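Long-range contact in RNA-dependent RNA Polymerase (Bombyx mori cytoplasmic polyhedrosis virus, PDB 6TZ0), which synthesises viral RNA on RNA templates, making plus strands in transcription and complementary minus strands in genome replication: residues 348-360 / 622-636. Sequence-based numbering, arbitrary orientation.
Sequences LTELSLDAAVFPR and YESEIFGQVKNAEGT
Asn632 and Thr636 both grip the backbone carbonyl of Val357, where the loop after helix 349-356 meets the chain leaving the beta-hairpin 622-631 of the central polymerase domain. Asn632 ND2 donates to Val357 O in a nearly straight bond of 2.7 Å, the oxygen lying in the amide plane but the nitrogen standing well above the carbonyl plane. Thr636 OG1 donates to the same oxygen from the opposite face at 3.2 Å, so two side-chain donors fix this carbonyl. With its CG anti to the backbone N (chi1 -166°), Asn632, just after strand 628-631, points its amide toward the Val357 loop and also lays ND2 beside Val357 CG1. Pro359 wedges in next to this pair: its CG meets Ala633 CB at 3.8 Å, while its CB sits on Gly635 O and Thr636 OG1. Phe358 reaches Ala633 CB through CE1, and Pro359 CD lies over one face of its ring, toward the rim. Thr636 has its side chain about 5 Å from that of Asp552, which binds UTP, consistent with this junction lying near the nucleotide site.

The helix end is held more loosely, without hydrogen bonds between the segments. Helix 349-356 lies over the hairpin, its axis 10.7 Å from that of strand 622-624 and running roughly antiparallel to it; Leu476 of the adjoining strand 474-477 packs against Thr349, Leu353 and Tyr622. Thr349 CG2 touches Tyr622 CZ, and Leu353 CD1 rests on Tyr622 CB. Exposed Glu625, next to Ser624, marks the solvent side. Glu350, its chain bent at chi2, crosses Tyr622 at about a right angle, with carboxylate and ring planes 71° apart; its OE2 lies in the ring plane, 3.4 Å from Tyr622 CE2 at the edge, and 3.3 Å from Ser624 CB.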
loop_
_atom_site.group_PDB
_atom_site.type_symbol
_atom_site.label_atom_id
_atom_site.label_comp_id
_atom_site.label_asym_id
_atom_site.label_seq_id
_atom_site.Cartn_x
_atom_site.Cartn_y
_atom_site.Cartn_z
ATOM N N LEU A 348 2.865 20.790 0.043
ATOM C CA LEU A 348 2.726 20.455 1.453
ATOM C C LEU A 348 1.520 19.555 1.662
ATOM O O LEU A 348 0.435 19.823 1.142
ATOM C CB LEU A 348 2.556 21.725 2.289
ATOM C CG LEU A 348 3.667 22.768 2.380
ATOM C CD1 LEU A 348 3.159 23.966 3.157
ATOM C CD2 LEU A 348 4.919 22.210 3.016
ATOM N N THR A 349 1.708 18.493 2.445
ATOM C CA THR A 349 0.631 17.543 2.683
ATOM C C THR A 349 -0.465 18.091 3.587
ATOM O O THR A 349 -1.564 17.526 3.608
ATOM C CB THR A 349 1.202 16.261 3.270
ATOM O OG1 THR A 349 0.134 15.375 3.622
ATOM C CG2 THR A 349 2.020 16.572 4.459
ATOM N N GLU A 350 -0.207 19.185 4.309
ATOM C CA GLU A 350 -1.281 19.852 5.033
ATOM C C GLU A 350 -2.285 20.485 4.079
ATOM O O GLU A 350 -3.445 20.687 4.445
ATOM C CB GLU A 350 -0.718 20.925 5.961
ATOM C CG GLU A 350 0.216 20.449 7.059
ATOM C CD GLU A 350 1.675 20.454 6.633
ATOM O OE1 GLU A 350 1.958 20.816 5.476
ATOM O OE2 GLU A 350 2.543 20.124 7.463
ATOM N N LEU A 351 -1.856 20.812 2.859
ATOM C CA LEU A 351 -2.753 21.420 1.888
ATOM C C LEU A 351 -3.584 20.388 1.143
ATOM O O LEU A 351 -4.731 20.667 0.788
ATOM C CB LEU A 351 -1.956 22.264 0.895
ATOM C CG LEU A 351 -1.308 23.539 1.430
ATOM C CD1 LEU A 351 -0.431 24.170 0.374
ATOM C CD2 LEU A 351 -2.374 24.513 1.887
ATOM N N SER A 352 -3.035 19.202 0.904
ATOM C CA SER A 352 -3.726 18.159 0.163
ATOM C C SER A 352 -4.370 17.118 1.062
ATOM O O SER A 352 -5.023 16.198 0.554
ATOM C CB SER A 352 -2.760 17.470 -0.798
ATOM O OG SER A 352 -3.394 16.401 -1.476
ATOM N N LEU A 353 -4.211 17.248 2.379
ATOM C CA LEU A 353 -4.725 16.249 3.305
ATOM C C LEU A 353 -6.245 16.272 3.369
ATOM O O LEU A 353 -6.879 15.229 3.543
ATOM C CB LEU A 353 -4.102 16.488 4.679
ATOM C CG LEU A 353 -4.265 15.545 5.861
ATOM C CD1 LEU A 353 -2.966 15.542 6.619
ATOM C CD2 LEU A 353 -5.367 16.041 6.769
ATOM N N ASP A 354 -6.850 17.446 3.210
ATOM C CA ASP A 354 -8.299 17.546 3.305
ATOM C C ASP A 354 -8.983 17.045 2.039
ATOM O O ASP A 354 -10.199 16.848 2.032
ATOM C CB ASP A 354 -8.687 18.996 3.590
ATOM C CG ASP A 354 -10.054 19.134 4.224
ATOM O OD1 ASP A 354 -10.689 18.111 4.528
ATOM O OD2 ASP A 354 -10.498 20.282 4.423
ATOM N N ALA A 355 -8.229 16.846 0.962
ATOM C CA ALA A 355 -8.782 16.322 -0.275
ATOM C C ALA A 355 -8.356 14.894 -0.562
ATOM O O ALA A 355 -8.965 14.244 -1.414
ATOM C CB ALA A 355 -8.373 17.208 -1.453
ATOM N N ALA A 356 -7.328 14.397 0.115
ATOM C CA ALA A 356 -6.876 13.040 -0.150
ATOM C C ALA A 356 -7.502 12.021 0.790
ATOM O O ALA A 356 -7.807 10.900 0.371
ATOM C CB ALA A 356 -5.352 12.970 -0.048
ATOM N N VAL A 357 -7.708 12.383 2.057
ATOM C CA VAL A 357 -7.989 11.403 3.095
ATOM C C VAL A 357 -9.155 11.808 3.990
ATOM O O VAL A 357 -9.495 11.075 4.917
ATOM C CB VAL A 357 -6.705 11.143 3.921
ATOM C CG1 VAL A 357 -6.427 12.258 4.918
ATOM C CG2 VAL A 357 -6.638 9.735 4.529
ATOM N N PHE A 358 -9.811 12.929 3.723
ATOM C CA PHE A 358 -10.924 13.329 4.579
ATOM C C PHE A 358 -12.179 12.562 4.172
ATOM O O PHE A 358 -12.496 12.499 2.981
ATOM C CB PHE A 358 -11.177 14.831 4.477
ATOM C CG PHE A 358 -12.052 15.382 5.572
ATOM C CD1 PHE A 358 -11.504 15.763 6.783
ATOM C CD2 PHE A 358 -13.419 15.481 5.409
ATOM C CE1 PHE A 358 -12.300 16.262 7.795
ATOM C CE2 PHE A 358 -14.218 15.959 6.423
ATOM C CZ PHE A 358 -13.656 16.358 7.612
ATOM N N PRO A 359 -12.922 11.993 5.121
ATOM C CA PRO A 359 -14.060 11.141 4.761
ATOM C C PRO A 359 -15.257 11.943 4.278
ATOM O O PRO A 359 -15.402 13.128 4.575
ATOM C CB PRO A 359 -14.383 10.421 6.071
ATOM C CG PRO A 359 -13.935 11.353 7.109
ATOM C CD PRO A 359 -12.718 12.036 6.577
ATOM N N ARG A 360 -16.135 11.272 3.541
ATOM C CA ARG A 360 -17.310 11.932 2.995
ATOM C C ARG A 360 -18.469 10.957 2.851
ATOM O O ARG A 360 -18.284 9.741 2.859
ATOM C CB ARG A 360 -16.999 12.584 1.655
ATOM C CG ARG A 360 -16.572 11.639 0.569
ATOM C CD ARG A 360 -16.324 12.456 -0.671
ATOM N NE ARG A 360 -15.974 11.656 -1.831
ATOM C CZ ARG A 360 -15.841 12.162 -3.049
ATOM N NH1 ARG A 360 -16.042 13.456 -3.246
ATOM N NH2 ARG A 360 -15.523 11.381 -4.069
ATOM N N TYR A 622 -1.043 12.978 11.412
ATOM C CA TYR A 622 0.127 13.542 10.759
ATOM C C TYR A 622 0.805 14.536 11.689
ATOM O O TYR A 622 0.132 15.337 12.344
ATOM C CB TYR A 622 -0.238 14.216 9.437
ATOM C CG TYR A 622 0.951 14.879 8.799
ATOM C CD1 TYR A 622 1.995 14.125 8.282
ATOM C CD2 TYR A 622 1.036 16.261 8.719
ATOM C CE1 TYR A 622 3.092 14.728 7.710
ATOM C CE2 TYR A 622 2.123 16.871 8.148
ATOM C CZ TYR A 622 3.154 16.102 7.656
ATOM O OH TYR A 622 4.239 16.712 7.073
ATOM N N GLU A 623 2.131 14.474 11.748
ATOM C CA GLU A 623 2.923 15.375 12.576
ATOM C C GLU A 623 3.431 16.517 11.707
ATOM O O GLU A 623 4.338 16.328 10.892
ATOM C CB GLU A 623 4.083 14.630 13.226
ATOM C CG GLU A 623 4.939 15.504 14.110
ATOM C CD GLU A 623 6.063 14.737 14.767
ATOM O OE1 GLU A 623 6.190 13.523 14.501
ATOM O OE2 GLU A 623 6.817 15.344 15.556
ATOM N N SER A 624 2.861 17.700 11.890
ATOM C CA SER A 624 3.175 18.839 11.046
ATOM C C SER A 624 4.148 19.786 11.731
ATOM O O SER A 624 4.156 19.922 12.956
ATOM C CB SER A 624 1.905 19.592 10.668
ATOM O OG SER A 624 1.301 20.149 11.812
ATOM N N GLU A 625 4.979 20.438 10.920
ATOM C CA GLU A 625 5.871 21.465 11.440
ATOM C C GLU A 625 5.133 22.760 11.744
ATOM O O GLU A 625 5.558 23.515 12.621
ATOM C CB GLU A 625 7.003 21.727 10.452
ATOM C CG GLU A 625 8.012 20.607 10.367
ATOM C CD GLU A 625 9.089 20.876 9.343
ATOM O OE1 GLU A 625 8.956 21.861 8.587
ATOM O OE2 GLU A 625 10.073 20.111 9.295
ATOM N N ILE A 626 4.038 23.031 11.044
ATOM C CA ILE A 626 3.236 24.207 11.351
ATOM C C ILE A 626 2.390 23.968 12.593
ATOM O O ILE A 626 2.550 24.639 13.617
ATOM C CB ILE A 626 2.342 24.577 10.157
ATOM C CG1 ILE A 626 3.160 24.773 8.889
ATOM C CG2 ILE A 626 1.587 25.844 10.458
ATOM C CD1 ILE A 626 2.295 24.848 7.660
ATOM N N PHE A 627 1.488 22.993 12.522
ATOM C CA PHE A 627 0.391 22.874 13.469
ATOM C C PHE A 627 0.638 21.841 14.557
ATOM O O PHE A 627 -0.197 21.698 15.453
ATOM C CB PHE A 627 -0.897 22.526 12.723
ATOM C CG PHE A 627 -1.269 23.524 11.680
ATOM C CD1 PHE A 627 -1.781 24.756 12.034
ATOM C CD2 PHE A 627 -1.123 23.220 10.336
ATOM C CE1 PHE A 627 -2.124 25.679 11.067
ATOM C CE2 PHE A 627 -1.466 24.134 9.365
ATOM C CZ PHE A 627 -1.970 25.363 9.733
ATOM N N GLY A 628 1.738 21.125 14.505
ATOM C CA GLY A 628 2.036 20.141 15.545
ATOM C C GLY A 628 1.587 18.738 15.140
ATOM O O GLY A 628 2.204 18.121 14.292
ATOM N N GLN A 629 0.513 18.259 15.758
ATOM C CA GLN A 629 -0.024 16.937 15.469
ATOM C C GLN A 629 -1.451 17.084 14.964
ATOM O O GLN A 629 -2.328 17.551 15.696
ATOM C CB GLN A 629 0.028 16.040 16.703
ATOM C CG GLN A 629 -0.410 14.631 16.424
ATOM C CD GLN A 629 -0.261 13.728 17.621
ATOM O OE1 GLN A 629 0.168 14.162 18.688
ATOM N NE2 GLN A 629 -0.619 12.462 17.454
ATOM N N VAL A 630 -1.674 16.681 13.716
ATOM C CA VAL A 630 -2.949 16.848 13.031
ATOM C C VAL A 630 -3.592 15.479 12.882
ATOM O O VAL A 630 -2.967 14.546 12.367
ATOM C CB VAL A 630 -2.762 17.516 11.656
ATOM C CG1 VAL A 630 -4.093 17.660 10.939
ATOM C CG2 VAL A 630 -2.083 18.855 11.808
ATOM N N LYS A 631 -4.837 15.359 13.322
ATOM C CA LYS A 631 -5.585 14.118 13.225
ATOM C C LYS A 631 -6.670 14.256 12.168
ATOM O O LYS A 631 -6.979 15.357 11.719
ATOM C CB LYS A 631 -6.177 13.748 14.585
ATOM C CG LYS A 631 -5.094 13.460 15.604
ATOM C CD LYS A 631 -5.642 13.198 16.975
ATOM C CE LYS A 631 -6.146 14.464 17.631
ATOM N NZ LYS A 631 -5.037 15.402 17.937
ATOM N N ASN A 632 -7.214 13.127 11.741
ATOM C CA ASN A 632 -8.239 13.101 10.711
ATOM C C ASN A 632 -9.587 12.753 11.333
ATOM O O ASN A 632 -9.662 12.223 12.437
ATOM C CB ASN A 632 -7.860 12.080 9.636
ATOM C CG ASN A 632 -8.673 12.222 8.375
ATOM O OD1 ASN A 632 -9.503 13.114 8.254
ATOM N ND2 ASN A 632 -8.464 11.316 7.438
ATOM N N ALA A 633 -10.662 13.066 10.617
ATOM C CA ALA A 633 -11.948 12.506 10.991
ATOM C C ALA A 633 -11.999 11.026 10.616
ATOM O O ALA A 633 -11.197 10.533 9.821
ATOM C CB ALA A 633 -13.090 13.268 10.326
ATOM N N GLU A 634 -12.951 10.316 11.202
ATOM C CA GLU A 634 -12.989 8.866 11.108
ATOM C C GLU A 634 -14.009 8.436 10.059
ATOM O O GLU A 634 -14.961 9.156 9.763
ATOM C CB GLU A 634 -13.310 8.266 12.482
ATOM C CG GLU A 634 -12.864 6.822 12.698
ATOM C CD GLU A 634 -13.912 5.814 12.296
ATOM O OE1 GLU A 634 -15.108 6.156 12.377
ATOM O OE2 GLU A 634 -13.550 4.685 11.894
ATOM N N GLY A 635 -13.782 7.269 9.471
ATOM C CA GLY A 635 -14.698 6.761 8.470
ATOM C C GLY A 635 -14.126 6.807 7.072
ATOM O O GLY A 635 -14.858 6.944 6.089
ATOM N N THR A 636 -12.810 6.729 6.981
ATOM C CA THR A 636 -12.097 6.592 5.728
ATOM C C THR A 636 -11.747 5.106 5.628
ATOM O O THR A 636 -12.254 4.291 6.400
ATOM C CB THR A 636 -10.902 7.557 5.739
ATOM O OG1 THR A 636 -11.335 8.797 6.300
ATOM C CG2 THR A 636 -10.406 7.901 4.335
#